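Local coordinates for protein GTN Reductase (Agrobacterium tumefaciens, PDB 5N6G) that probably reduces activated carbon-carbon double bonds as an FMN-dependent ene-reductase of the Old Yellow Enzyme family, and here holds 2-phenylacrylic acid beside the flavin, at residues A[202-207]-A[245-250]; A[184-189]-A[238-243]; A[251-256]-A[287-292]; A[158-163]-A[212-217]. All coordinates share one frame; numbering follows the deposited sequence.

Interaction 1. Residues A[202-207]-A[245-250]; sequences GSIENR and PQPLYN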
loop_
_atom_site.group_PDB
_atom_site.type_symbol
_atom_site.label_atom_id
_atom_site.label_comp_id
_atom_site.label_asym_id
_atom_site.label_seq_id
_atom_site.Cartn_x
_atom_site.Cartn_y
_atom_site.Cartn_z
ATOM N N GLY A 202 -22.705 -9.083 -1.764
ATOM C CA GLY A 202 -23.404 -9.753 -2.845
ATOM C C GLY A 202 -22.823 -9.417 -4.205
ATOM O O GLY A 202 -21.810 -9.986 -4.629
ATOM N N SER A 203 -23.460 -8.483 -4.893
ATOM C CA SER A 203 -23.078 -8.107 -6.241
ATOM C C SER A 203 -21.693 -7.475 -6.277
ATOM O O SER A 203 -21.162 -6.988 -5.279
ATOM C CB SER A 203 -24.090 -7.123 -6.819
ATOM O OG SER A 203 -24.087 -5.893 -6.120
ATOM N N ILE A 204 -21.118 -7.469 -7.474
ATOM C CA ILE A 204 -19.855 -6.773 -7.697
ATOM C C ILE A 204 -19.980 -5.304 -7.313
ATOM O O ILE A 204 -19.092 -4.741 -6.665
ATOM C CB ILE A 204 -19.435 -6.942 -9.170
ATOM C CG1 ILE A 204 -18.887 -8.350 -9.378
ATOM C CG2 ILE A 204 -18.448 -5.862 -9.616
ATOM C CD1 ILE A 204 -18.762 -8.728 -10.858
ATOM N N GLU A 205 -21.074 -4.655 -7.727
ATOM C CA GLU A 205 -21.279 -3.246 -7.409
ATOM C C GLU A 205 -21.311 -3.026 -5.907
ATOM O O GLU A 205 -20.769 -2.034 -5.400
ATOM C CB GLU A 205 -22.590 -2.751 -8.033
ATOM C CG GLU A 205 -22.626 -2.760 -9.585
ATOM C CD GLU A 205 -22.816 -4.147 -10.267
ATOM O OE1 GLU A 205 -23.085 -5.188 -9.612
ATOM O OE2 GLU A 205 -22.694 -4.183 -11.511
ATOM N N ASN A 206 -21.970 -3.924 -5.181
ATOM C CA ASN A 206 -22.052 -3.786 -3.732
ATOM C C ASN A 206 -20.707 -4.032 -3.076
ATOM O O ASN A 206 -20.348 -3.341 -2.111
ATOM C CB ASN A 206 -23.092 -4.747 -3.172
ATOM C CG ASN A 206 -24.509 -4.267 -3.393
ATOM O OD1 ASN A 206 -24.740 -3.212 -4.009
ATOM N ND2 ASN A 206 -25.464 -5.015 -2.867
ATOM N N ARG A 207 -19.962 -5.045 -3.549
ATOM C CA ARG A 207 -18.656 -5.333 -2.955
ATOM C C ARG A 207 -17.623 -4.239 -3.235
ATOM O O ARG A 207 -16.705 -4.046 -2.425
ATOM C CB ARG A 207 -18.158 -6.696 -3.429
ATOM C CG ARG A 207 -19.005 -7.837 -2.805
ATOM C CD ARG A 207 -18.415 -9.197 -3.065
ATOM N NE ARG A 207 -18.770 -9.714 -4.383
ATOM C CZ ARG A 207 -17.917 -10.274 -5.235
ATOM N NH1 ARG A 207 -16.620 -10.362 -4.969
ATOM N NH2 ARG A 207 -18.380 -10.776 -6.370
ATOM N N PRO A 245 -11.936 -12.878 -10.344
ATOM C CA PRO A 245 -11.435 -11.507 -10.204
ATOM C C PRO A 245 -11.631 -10.629 -11.428
ATOM O O PRO A 245 -11.676 -9.402 -11.271
ATOM C CB PRO A 245 -9.939 -11.720 -9.917
ATOM C CG PRO A 245 -9.641 -13.031 -10.526
ATOM C CD PRO A 245 -10.852 -13.858 -10.254
ATOM N N GLN A 246 -11.729 -11.172 -12.646
ATOM C CA GLN A 246 -11.710 -10.255 -13.791
ATOM C C GLN A 246 -12.926 -9.339 -13.827
ATOM O O GLN A 246 -12.750 -8.114 -13.982
ATOM C CB GLN A 246 -11.569 -11.026 -15.107
ATOM C CG GLN A 246 -11.178 -10.095 -16.251
ATOM C CD GLN A 246 -9.682 -9.916 -16.359
ATOM O OE1 GLN A 246 -8.954 -10.898 -16.467
ATOM N NE2 GLN A 246 -9.210 -8.665 -16.388
ATOM N N PRO A 247 -14.160 -9.829 -13.740
ATOM C CA PRO A 247 -15.292 -8.884 -13.788
ATOM C C PRO A 247 -15.299 -7.928 -12.618
ATOM O O PRO A 247 -15.713 -6.767 -12.765
ATOM C CB PRO A 247 -16.535 -9.796 -13.808
ATOM C CG PRO A 247 -16.049 -11.145 -13.415
ATOM C CD PRO A 247 -14.597 -11.239 -13.780
ATOM N N LEU A 248 -14.839 -8.400 -11.453
ATOM C CA LEU A 248 -14.797 -7.587 -10.252
ATOM C C LEU A 248 -13.838 -6.431 -10.425
ATOM O O LEU A 248 -14.205 -5.258 -10.221
ATOM C CB LEU A 248 -14.339 -8.460 -9.089
ATOM C CG LEU A 248 -14.155 -7.825 -7.714
ATOM C CD1 LEU A 248 -15.463 -7.268 -7.156
ATOM C CD2 LEU A 248 -13.521 -8.866 -6.787
ATOM N N TYR A 249 -12.597 -6.756 -10.782
ATOM C CA TYR A 249 -11.549 -5.748 -10.863
ATOM C C TYR A 249 -11.683 -4.876 -12.106
ATOM O O TYR A 249 -11.378 -3.683 -12.043
ATOM C CB TYR A 249 -10.184 -6.426 -10.780
ATOM C CG TYR A 249 -9.791 -6.604 -9.342
ATOM C CD1 TYR A 249 -9.112 -5.595 -8.655
ATOM C CD2 TYR A 249 -10.173 -7.735 -8.641
ATOM C CE1 TYR A 249 -8.770 -5.745 -7.332
ATOM C CE2 TYR A 249 -9.862 -7.885 -7.313
ATOM C CZ TYR A 249 -9.163 -6.893 -6.662
ATOM O OH TYR A 249 -8.874 -7.078 -5.342
ATOM N N ASN A 250 -12.180 -5.417 -13.219
ATOM C CA ASN A 250 -12.466 -4.555 -14.357
ATOM C C ASN A 250 -13.523 -3.533 -13.987
ATOM O O ASN A 250 -13.405 -2.367 -14.356
ATOM C CB ASN A 250 -12.888 -5.378 -15.568
ATOM C CG ASN A 250 -11.690 -6.001 -16.317
ATOM O OD1 ASN A 250 -10.585 -6.160 -15.764
ATOM N ND2 ASN A 250 -11.920 -6.366 -17.571
#
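Ile-204 and Leu-248 mark the closest backbone approach of two helix beginnings, their CA atoms 5.7 Å apart. Segment 202-207 opens helix 204-222 and segment 245-250 lies at the start of helix 245-256, two consecutive long helices on the outside of the eight-stranded parallel TIM barrel, joined through barrel strand 227-231. Ser-203 is the N-cap of the first: its OG accepts from Asn-206 N at 3.0 Å. No hydrogen bond crosses the contact, which rests on aliphatic packing. Ile-204 divides its work between two branches. Its CG1 lies beside the backbone N (chi1 -76°), and the arm that continues from it brings CD1 to 3.8 Å from Pro-247 CB, the two side chains meeting at about a right angle. The other branch, CG2, rests 4.1 Å from Leu-248 CD1. Pro-247 closes the outer, solvent-facing part of this patch, whereas Leu-248 is buried.

Arg-207 meets Leu-248 as well, again at about a right angle between the side chains. Leu-248 CD1 lies over one face of the guanidinium, and Leu-248 CD2 is 3.9 Å from Arg-207 NH1, so the leucine fork packs against a charged group whose NE and NH1 have polar partners of their own. NH1 bonds to Leu-189 O and forms a salt bridge with Glu-242, which ties this helix start to helix 184-189 before it and to the loop ahead of helix 245-256. A bend at chi3 turns the guanidinium back toward its own helix start, where Arg-207 NE donates to Gly-202 O at 3.1 Å, with the oxygen in the guanidinium plane but the donor standing above the carbonyl plane.

Interaction 2. Residues A[184-189]-A[238-243]; sequences LIEQFL and NDIFEA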
loop_
_atom_site.group_PDB
_atom_site.type_symbol
_atom_site.label_atom_id
_atom_site.label_comp_id
_atom_site.label_asym_id
_atom_site.label_seq_id
_atom_site.Cartn_x
_atom_site.Cartn_y
_atom_site.Cartn_z
ATOM N N LEU A 184 -8.544 -4.392 4.795
ATOM C CA LEU A 184 -9.980 -4.126 4.975
ATOM C C LEU A 184 -10.708 -3.944 3.646
ATOM O O LEU A 184 -11.792 -4.503 3.454
ATOM C CB LEU A 184 -10.200 -2.900 5.852
ATOM C CG LEU A 184 -11.679 -2.575 6.132
ATOM C CD1 LEU A 184 -12.322 -3.651 6.979
ATOM C CD2 LEU A 184 -11.826 -1.185 6.789
ATOM N N ILE A 185 -10.190 -3.090 2.763
ATOM C CA ILE A 185 -10.926 -2.795 1.539
ATOM C C ILE A 185 -11.062 -4.056 0.707
ATOM O O ILE A 185 -12.131 -4.334 0.149
ATOM C CB ILE A 185 -10.255 -1.651 0.762
ATOM C CG1 ILE A 185 -10.324 -0.357 1.587
ATOM C CG2 ILE A 185 -10.968 -1.414 -0.570
ATOM C CD1 ILE A 185 -9.544 0.813 1.011
ATOM N N GLU A 186 -9.992 -4.849 0.625
ATOM C CA GLU A 186 -10.039 -6.111 -0.108
ATOM C C GLU A 186 -10.989 -7.104 0.528
ATOM O O GLU A 186 -11.589 -7.935 -0.167
ATOM C CB GLU A 186 -8.664 -6.770 -0.184
ATOM C CG GLU A 186 -7.985 -6.557 -1.463
ATOM C CD GLU A 186 -7.047 -7.693 -1.877
ATOM O OE1 GLU A 186 -6.934 -8.772 -1.218
ATOM O OE2 GLU A 186 -6.412 -7.460 -2.910
ATOM N N GLN A 187 -11.095 -7.081 1.854
ATOM C CA GLN A 187 -12.032 -7.962 2.544
ATOM C C GLN A 187 -13.473 -7.699 2.101
ATOM O O GLN A 187 -14.266 -8.632 1.939
ATOM C CB GLN A 187 -11.882 -7.798 4.059
ATOM C CG GLN A 187 -10.587 -8.372 4.612
ATOM C CD GLN A 187 -10.160 -7.765 5.948
ATOM O OE1 GLN A 187 -10.989 -7.456 6.802
ATOM N NE2 GLN A 187 -8.856 -7.641 6.140
ATOM N N PHE A 188 -13.820 -6.429 1.880
ATOM C CA PHE A 188 -15.120 -6.099 1.295
ATOM C C PHE A 188 -15.203 -6.527 -0.167
ATOM O O PHE A 188 -16.259 -6.994 -0.625
ATOM C CB PHE A 188 -15.368 -4.597 1.377
ATOM C CG PHE A 188 -15.951 -4.099 2.680
ATOM C CD1 PHE A 188 -15.132 -3.694 3.718
ATOM C CD2 PHE A 188 -17.325 -4.014 2.860
ATOM C CE1 PHE A 188 -15.673 -3.238 4.899
ATOM C CE2 PHE A 188 -17.878 -3.526 4.033
ATOM C CZ PHE A 188 -17.055 -3.140 5.054
ATOM N N LEU A 189 -14.114 -6.366 -0.917
ATOM C CA LEU A 189 -14.141 -6.620 -2.363
ATOM C C LEU A 189 -14.292 -8.097 -2.689
ATOM O O LEU A 189 -15.044 -8.466 -3.601
ATOM C CB LEU A 189 -12.845 -6.149 -3.018
ATOM C CG LEU A 189 -12.540 -4.681 -3.227
ATOM C CD1 LEU A 189 -11.132 -4.571 -3.783
ATOM C CD2 LEU A 189 -13.541 -4.081 -4.175
ATOM N N ASN A 238 -2.892 -13.070 3.267
ATOM C CA ASN A 238 -3.799 -12.938 4.402
ATOM C C ASN A 238 -5.098 -13.718 4.192
ATOM O O ASN A 238 -6.185 -13.299 4.611
ATOM C CB ASN A 238 -4.029 -11.467 4.723
ATOM C CG ASN A 238 -2.748 -10.818 5.230
ATOM O OD1 ASN A 238 -2.128 -11.341 6.166
ATOM N ND2 ASN A 238 -2.284 -9.776 4.553
ATOM N N ASP A 239 -4.958 -14.905 3.611
ATOM C CA ASP A 239 -5.982 -15.947 3.633
ATOM C C ASP A 239 -7.214 -15.610 2.796
ATOM O O ASP A 239 -8.284 -16.179 3.034
ATOM C CB ASP A 239 -6.405 -16.238 5.082
ATOM C CG ASP A 239 -6.994 -17.606 5.268
ATOM O OD1 ASP A 239 -6.635 -18.530 4.506
ATOM O OD2 ASP A 239 -7.809 -17.781 6.225
ATOM N N ILE A 240 -7.091 -14.731 1.807
ATOM C CA ILE A 240 -8.227 -14.217 1.047
ATOM C C ILE A 240 -8.324 -14.965 -0.277
ATOM O O ILE A 240 -7.330 -15.524 -0.769
ATOM C CB ILE A 240 -8.093 -12.689 0.853
ATOM C CG1 ILE A 240 -9.451 -12.052 0.629
ATOM C CG2 ILE A 240 -7.126 -12.345 -0.274
ATOM C CD1 ILE A 240 -9.476 -10.590 0.997
ATOM N N PHE A 241 -9.545 -15.066 -0.810
ATOM C CA PHE A 241 -9.802 -15.822 -2.038
ATOM C C PHE A 241 -10.912 -15.159 -2.843
ATOM O O PHE A 241 -11.927 -14.740 -2.294
ATOM C CB PHE A 241 -10.184 -17.282 -1.733
ATOM C CG PHE A 241 -10.646 -18.074 -2.927
ATOM C CD1 PHE A 241 -9.742 -18.764 -3.732
ATOM C CD2 PHE A 241 -11.996 -18.169 -3.227
ATOM C CE1 PHE A 241 -10.197 -19.510 -4.838
ATOM C CE2 PHE A 241 -12.434 -18.903 -4.307
ATOM C CZ PHE A 241 -11.516 -19.576 -5.115
ATOM N N GLU A 242 -10.725 -15.090 -4.158
ATOM C CA GLU A 242 -11.753 -14.611 -5.077
ATOM C C GLU A 242 -11.685 -15.491 -6.316
ATOM O O GLU A 242 -10.628 -15.574 -6.941
ATOM C CB GLU A 242 -11.531 -13.142 -5.467
ATOM C CG GLU A 242 -12.359 -12.663 -6.633
ATOM C CD GLU A 242 -13.846 -12.780 -6.387
ATOM O OE1 GLU A 242 -14.289 -12.283 -5.325
ATOM O OE2 GLU A 242 -14.566 -13.398 -7.229
ATOM N N ALA A 243 -12.793 -16.138 -6.673
ATOM C CA ALA A 243 -12.762 -17.085 -7.781
ATOM C C ALA A 243 -12.861 -16.416 -9.147
ATOM O O ALA A 243 -12.454 -17.025 -10.148
ATOM C CB ALA A 243 -13.904 -18.089 -7.634
#
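Ile-240 reaches helix 184-189 because its CG1 stands anti to the backbone N (chi1 -156°) and chi2 continues the chain outward, which sends CD1 against the helix backbone while CG2 is left to meet the carboxylate of Glu-186. The CD1 methyl sits 3.6 Å from Glu-186 O and 4.0 Å from Gln-187 N, close against the peptide between these residues. Glu-186, extended beyond CG, passes Ile-240 at a slant, its OE1 lying 3.7 Å from Ile-240 CG2. In the TIM barrel of this flavoenzyme, 184-189 is a short helix that follows barrel strand 174-178. Segment 238-243 belongs to the loop between strand 227-231 and helix 245-256; the contact thus packs two successive strand-to-helix connections together. The Glu-186 carboxylate is buried yet well supplied: OE1 accepts from Gly-182 N, while OE2 has a salt bridge to Lys-190 and a hydrogen bond with Ser-232. These partners would be expected to favour its charged form. Farther along, Glu-242 approaches more loosely, its OE1 4.3 Å from Leu-189 O; Ser-191 OG bonds to Glu-242 OE1.

Interaction 3. Residues A[251-256]-A[287-292]; sequences YVVEQL and ASFKAA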
loop_
_atom_site.group_PDB
_atom_site.type_symbol
_atom_site.label_atom_id
_atom_site.label_comp_id
_atom_site.label_asym_id
_atom_site.label_seq_id
_atom_site.Cartn_x
_atom_site.Cartn_y
_atom_site.Cartn_z
ATOM N N TYR A 251 -14.544 -3.935 -13.227
ATOM C CA TYR A 251 -15.550 -2.977 -12.772
ATOM C C TYR A 251 -14.918 -1.913 -11.888
ATOM O O TYR A 251 -15.190 -0.720 -12.048
ATOM C CB TYR A 251 -16.677 -3.689 -12.020
ATOM C CG TYR A 251 -17.648 -2.725 -11.372
ATOM C CD1 TYR A 251 -18.706 -2.199 -12.087
ATOM C CD2 TYR A 251 -17.488 -2.339 -10.056
ATOM C CE1 TYR A 251 -19.578 -1.297 -11.496
ATOM C CE2 TYR A 251 -18.327 -1.447 -9.472
ATOM C CZ TYR A 251 -19.377 -0.928 -10.187
ATOM O OH TYR A 251 -20.258 -0.015 -9.610
ATOM N N VAL A 252 -14.086 -2.333 -10.935
ATOM C CA VAL A 252 -13.456 -1.385 -10.015
ATOM C C VAL A 252 -12.697 -0.320 -10.794
ATOM O O VAL A 252 -12.871 0.883 -10.556
ATOM C CB VAL A 252 -12.537 -2.120 -9.025
ATOM C CG1 VAL A 252 -11.609 -1.150 -8.315
ATOM C CG2 VAL A 252 -13.410 -2.871 -8.010
ATOM N N VAL A 253 -11.832 -0.740 -11.723
ATOM C CA VAL A 253 -11.023 0.282 -12.390
ATOM C C VAL A 253 -11.826 1.067 -13.418
ATOM O O VAL A 253 -11.490 2.221 -13.698
ATOM C CB VAL A 253 -9.736 -0.251 -13.048
ATOM C CG1 VAL A 253 -8.720 -0.580 -12.032
ATOM C CG2 VAL A 253 -10.011 -1.379 -14.046
ATOM N N GLU A 254 -12.896 0.501 -13.987
ATOM C CA GLU A 254 -13.790 1.311 -14.797
ATOM C C GLU A 254 -14.330 2.477 -13.976
ATOM O O GLU A 254 -14.386 3.612 -14.451
ATOM C CB GLU A 254 -14.925 0.439 -15.327
ATOM C CG GLU A 254 -15.940 1.171 -16.139
ATOM C CD GLU A 254 -17.295 0.480 -16.148
ATOM O OE1 GLU A 254 -17.391 -0.682 -15.684
ATOM O OE2 GLU A 254 -18.272 1.114 -16.601
ATOM N N GLN A 255 -14.717 2.207 -12.734
ATOM C CA GLN A 255 -15.213 3.277 -11.885
ATOM C C GLN A 255 -14.100 4.232 -11.488
ATOM O O GLN A 255 -14.313 5.447 -11.446
ATOM C CB GLN A 255 -15.887 2.702 -10.642
ATOM C CG GLN A 255 -17.024 1.753 -10.936
ATOM C CD GLN A 255 -17.890 2.150 -12.111
ATOM O OE1 GLN A 255 -18.431 3.245 -12.158
ATOM N NE2 GLN A 255 -18.022 1.251 -13.075
ATOM N N LEU A 256 -12.893 3.709 -11.200
ATOM C CA LEU A 256 -11.771 4.578 -10.857
ATOM C C LEU A 256 -11.360 5.452 -12.033
ATOM O O LEU A 256 -10.860 6.562 -11.834
ATOM C CB LEU A 256 -10.585 3.744 -10.369
ATOM C CG LEU A 256 -10.830 3.012 -9.051
ATOM C CD1 LEU A 256 -9.621 2.121 -8.756
ATOM C CD2 LEU A 256 -11.065 3.906 -7.872
ATOM N N ALA A 287 -3.701 -6.857 -19.231
ATOM C CA ALA A 287 -3.954 -5.902 -20.317
ATOM C C ALA A 287 -5.423 -5.494 -20.381
ATOM O O ALA A 287 -5.738 -4.327 -20.646
ATOM C CB ALA A 287 -3.517 -6.501 -21.646
ATOM N N SER A 288 -6.336 -6.454 -20.200
ATOM C CA SER A 288 -7.767 -6.159 -20.204
ATOM C C SER A 288 -8.125 -5.254 -19.034
ATOM O O SER A 288 -8.953 -4.335 -19.152
ATOM C CB SER A 288 -8.547 -7.479 -20.122
ATOM O OG SER A 288 -9.930 -7.257 -19.894
ATOM N N PHE A 289 -7.501 -5.518 -17.894
ATOM C CA PHE A 289 -7.677 -4.722 -16.686
ATOM C C PHE A 289 -7.236 -3.280 -16.907
ATOM O O PHE A 289 -7.980 -2.332 -16.605
ATOM C CB PHE A 289 -6.883 -5.419 -15.574
ATOM C CG PHE A 289 -6.866 -4.738 -14.247
ATOM C CD1 PHE A 289 -8.037 -4.427 -13.559
ATOM C CD2 PHE A 289 -5.649 -4.460 -13.634
ATOM C CE1 PHE A 289 -7.983 -3.837 -12.310
ATOM C CE2 PHE A 289 -5.592 -3.870 -12.398
ATOM C CZ PHE A 289 -6.755 -3.557 -11.731
ATOM N N LYS A 290 -6.034 -3.090 -17.462
ATOM C CA LYS A 290 -5.572 -1.741 -17.757
ATOM C C LYS A 290 -6.463 -1.070 -18.789
ATOM O O LYS A 290 -6.751 0.130 -18.680
ATOM C CB LYS A 290 -4.132 -1.760 -18.263
ATOM C CG LYS A 290 -3.586 -0.364 -18.514
ATOM C CD LYS A 290 -2.146 -0.415 -18.966
ATOM C CE LYS A 290 -1.592 0.999 -19.114
ATOM N NZ LYS A 290 -0.318 1.023 -19.868
ATOM N N ALA A 291 -6.917 -1.823 -19.795
ATOM C CA ALA A 291 -7.796 -1.225 -20.797
ATOM C C ALA A 291 -9.121 -0.791 -20.198
ATOM O O ALA A 291 -9.704 0.202 -20.651
ATOM C CB ALA A 291 -8.037 -2.190 -21.948
ATOM N N ALA A 292 -9.613 -1.504 -19.171
ATOM C CA ALA A 292 -10.869 -1.096 -18.537
ATOM C C ALA A 292 -10.707 0.266 -17.876
ATOM O O ALA A 292 -11.627 1.088 -17.884
ATOM C CB ALA A 292 -11.296 -2.139 -17.516
#
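Val-253 presents both of its methyl groups to the ring of Phe-289, and the two side chains cross at about a right angle. CG1 makes the shorter approach, 3.4 Å to Phe-289 CE1, and also reaches CZ at 3.6 Å, so it meets the outer part of the ring, on a slant to its plane. CG2 lies on the same side of the ring, nearer to its root, 3.7 Å from Phe-289 CD1; it also sits 3.4 Å from Phe-289 O. The valine fork is therefore seated between an aromatic ring and the backbone that carries it. Phe-289 can be met in this way because its CG stands anti to the backbone N (chi1 177°), which carries the ring across to the other helix.

One turn further on, Ala-292 continues the contact with a small methyl, its CB 3.8 Å from Val-253 CG2. That lack of bulk goes with a close backbone approach: the CA atoms of Glu-254 and Ala-292 are 5.3 Å apart, and Glu-254 CA rests 3.8 Å from Ala-292 O.

The two helical segments run in roughly the same direction, at 29° with axes 8.5 Å apart, as suits consecutive outer helices of a TIM barrel, each following its own parallel strand. Strand 263-267 connects them in the chain. Phe-284, in the loop before helix 286-295, meets the Phe-289 ring edge-to-face. Val-253 and Phe-289 both touch Leu-231 of strand 227-231, and on the far flank of helix 245-256 Tyr-251 packs on helix 204-222.

Interaction 4. Residues A[158-163]-A[212-217]; sequences EDYRSG and LEVVDA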
loop_
_atom_site.group_PDB
_atom_site.type_symbol
_atom_site.label_atom_id
_atom_site.label_comp_id
_atom_site.label_asym_id
_atom_site.label_seq_id
_atom_site.Cartn_x
_atom_site.Cartn_y
_atom_site.Cartn_z
ATOM N N GLU A 158 -14.782 8.460 8.037
ATOM C CA GLU A 158 -14.274 9.676 8.664
ATOM C C GLU A 158 -12.802 9.522 9.025
ATOM O O GLU A 158 -12.027 10.486 8.920
ATOM C CB GLU A 158 -15.112 10.040 9.895
ATOM C CG GLU A 158 -14.739 11.373 10.540
ATOM C CD GLU A 158 -14.632 12.556 9.551
ATOM O OE1 GLU A 158 -15.511 12.727 8.665
ATOM O OE2 GLU A 158 -13.648 13.317 9.667
ATOM N N ASP A 159 -12.389 8.311 9.433
ATOM C CA ASP A 159 -10.978 8.088 9.740
ATOM C C ASP A 159 -10.120 8.176 8.485
ATOM O O ASP A 159 -8.966 8.611 8.557
ATOM C CB ASP A 159 -10.770 6.736 10.430
ATOM C CG ASP A 159 -11.306 6.716 11.854
ATOM O OD1 ASP A 159 -11.478 7.809 12.466
ATOM O OD2 ASP A 159 -11.535 5.596 12.368
ATOM N N TYR A 160 -10.627 7.713 7.331
ATOM C CA TYR A 160 -9.870 7.910 6.095
ATOM C C TYR A 160 -9.766 9.390 5.741
ATOM O O TYR A 160 -8.711 9.842 5.269
ATOM C CB TYR A 160 -10.481 7.122 4.943
ATOM C CG TYR A 160 -10.023 5.703 4.831
ATOM C CD1 TYR A 160 -8.780 5.373 4.287
ATOM C CD2 TYR A 160 -10.851 4.664 5.220
ATOM C CE1 TYR A 160 -8.369 4.068 4.170
ATOM C CE2 TYR A 160 -10.436 3.356 5.113
ATOM C CZ TYR A 160 -9.200 3.065 4.566
ATOM O OH TYR A 160 -8.803 1.763 4.457
ATOM N N ARG A 161 -10.831 10.168 5.971
ATOM C CA ARG A 161 -10.763 11.608 5.733
ATOM C C ARG A 161 -9.706 12.240 6.614
ATOM O O ARG A 161 -8.872 13.025 6.144
ATOM C CB ARG A 161 -12.120 12.277 5.978
ATOM C CG ARG A 161 -13.225 11.877 5.003
ATOM C CD ARG A 161 -14.506 12.659 5.214
ATOM N NE ARG A 161 -15.593 12.014 4.477
ATOM C CZ ARG A 161 -16.498 11.197 5.000
ATOM N NH1 ARG A 161 -16.555 10.970 6.305
ATOM N NH2 ARG A 161 -17.372 10.599 4.204
ATOM N N SER A 162 -9.748 11.945 7.911
ATOM C CA SER A 162 -8.793 12.595 8.796
ATOM C C SER A 162 -7.374 12.097 8.542
ATOM O O SER A 162 -6.415 12.864 8.692
ATOM C CB SER A 162 -9.213 12.411 10.263
ATOM O OG SER A 162 -9.061 11.084 10.686
ATOM N N GLY A 163 -7.213 10.824 8.173
ATOM C CA GLY A 163 -5.898 10.310 7.825
ATOM C C GLY A 163 -5.309 10.959 6.587
ATOM O O GLY A 163 -4.117 11.264 6.542
ATOM N N LEU A 212 -14.997 2.437 -3.275
ATOM C CA LEU A 212 -15.251 3.684 -3.979
ATOM C C LEU A 212 -15.668 4.787 -3.016
ATOM O O LEU A 212 -15.352 5.956 -3.245
ATOM C CB LEU A 212 -16.288 3.460 -5.076
ATOM C CG LEU A 212 -15.813 2.540 -6.192
ATOM C CD1 LEU A 212 -16.989 2.197 -7.098
ATOM C CD2 LEU A 212 -14.715 3.174 -7.029
ATOM N N GLU A 213 -16.295 4.436 -1.892
ATOM C CA GLU A 213 -16.591 5.444 -0.877
ATOM C C GLU A 213 -15.318 5.948 -0.213
ATOM O O GLU A 213 -15.216 7.147 0.085
ATOM C CB GLU A 213 -17.562 4.884 0.172
ATOM C CG GLU A 213 -18.984 4.785 -0.346
ATOM C CD GLU A 213 -19.956 4.122 0.613
ATOM O OE1 GLU A 213 -19.524 3.466 1.578
ATOM O OE2 GLU A 213 -21.180 4.256 0.384
ATOM N N VAL A 214 -14.348 5.050 0.021
ATOM C CA VAL A 214 -13.055 5.469 0.560
ATOM C C VAL A 214 -12.369 6.407 -0.420
ATOM O O VAL A 214 -11.892 7.478 -0.041
ATOM C CB VAL A 214 -12.169 4.249 0.890
ATOM C CG1 VAL A 214 -10.757 4.697 1.257
ATOM C CG2 VAL A 214 -12.790 3.412 2.008
ATOM N N VAL A 215 -12.320 6.027 -1.702
ATOM C CA VAL A 215 -11.662 6.879 -2.692
ATOM C C VAL A 215 -12.317 8.252 -2.739
ATOM O O VAL A 215 -11.640 9.278 -2.752
ATOM C CB VAL A 215 -11.669 6.207 -4.081
ATOM C CG1 VAL A 215 -11.212 7.196 -5.161
ATOM C CG2 VAL A 215 -10.792 5.000 -4.082
ATOM N N ASP A 216 -13.645 8.296 -2.780
ATOM C CA ASP A 216 -14.312 9.577 -2.897
ATOM C C ASP A 216 -14.144 10.417 -1.624
ATOM O O ASP A 216 -14.041 11.643 -1.712
ATOM C CB ASP A 216 -15.781 9.362 -3.256
ATOM C CG ASP A 216 -15.961 8.735 -4.639
ATOM O OD1 ASP A 216 -15.029 8.862 -5.484
ATOM O OD2 ASP A 216 -17.031 8.129 -4.895
ATOM N N ALA A 217 -14.086 9.783 -0.444
ATOM C CA ALA A 217 -13.833 10.508 0.806
ATOM C C ALA A 217 -12.433 11.121 0.826
ATOM O O ALA A 217 -12.263 12.294 1.205
ATOM C CB ALA A 217 -14.030 9.575 2.010
#
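Tyr-160 and Val-214 make the tight, buried part of this contact between helices 150-169 and 204-222, two long outer helices of the TIM barrel, with short helix 184-189 between them in the chain. Val-214 CG1 stands 3.6 Å from the centroid of the Tyr-160 ring and only 9° off its normal, a CH-pi contact placed almost squarely over the face. The second methyl, CG2, lies toward one side of the same ring, 3.9 Å from Tyr-160 CE2. With CG1 anti to the backbone N (chi1 172°), both valine branches are directed at the tyrosine. Ile-185 of helix 184-189 touches Tyr-160 and Val-214 alike, so three helices share this patch.

Toward solvent the character changes. Arg-161, partly exposed, runs extended from CG to NE alongside Ala-217, whose CB is 3.9 Å from Arg-161 CG and 3.8 Å from Arg-161 NE. The alanine methyl meets the guanidinium obliquely, and the small side chain lets the backbones draw in, with CA atoms of Arg-161 and Ala-217 5.9 Å apart. In the conformer of Glu-158 described, Arg-161 NH1 donates to Glu-158 OE1 at 3.1 Å in a salt bridge; a second conformer makes this pairing less certain.

Across the two segments there is no hydrogen bond or ion pair. Cohesion between them therefore rests on dispersion and the CH-pi contact, while the arginine contributes its aliphatic stem and its charge, at least in one Glu-158 conformer, is paired within its own helix.

Together the four interactions run from helix to helix round the barrel: helix 204-222 serves interactions 1 and 4, and helix 245-256 serves interactions 1 and 3. Interactions 1 and 2 are joined by polar bonds, Arg-207 NH1 lying 2.8 Å from Leu-189 O and 3.0 Å from Glu-242 OE1. Interaction 3 meets interaction 1 through Asn-250 ND2 and Ser-288 OG, 3.2 Å apart, and interaction 4 where Gln-255 and Leu-256 pack on Leu-212. Ile-185 links interactions 2 and 4. Interaction 2 comes nearest the active site: the Glu-186 side chain is about 9 Å from both FMN and 2-phenylacrylic acid, against about 12 Å for Tyr-160 of interaction 4 and, for Phe-289 of interaction 3, about 14 Å from FMN.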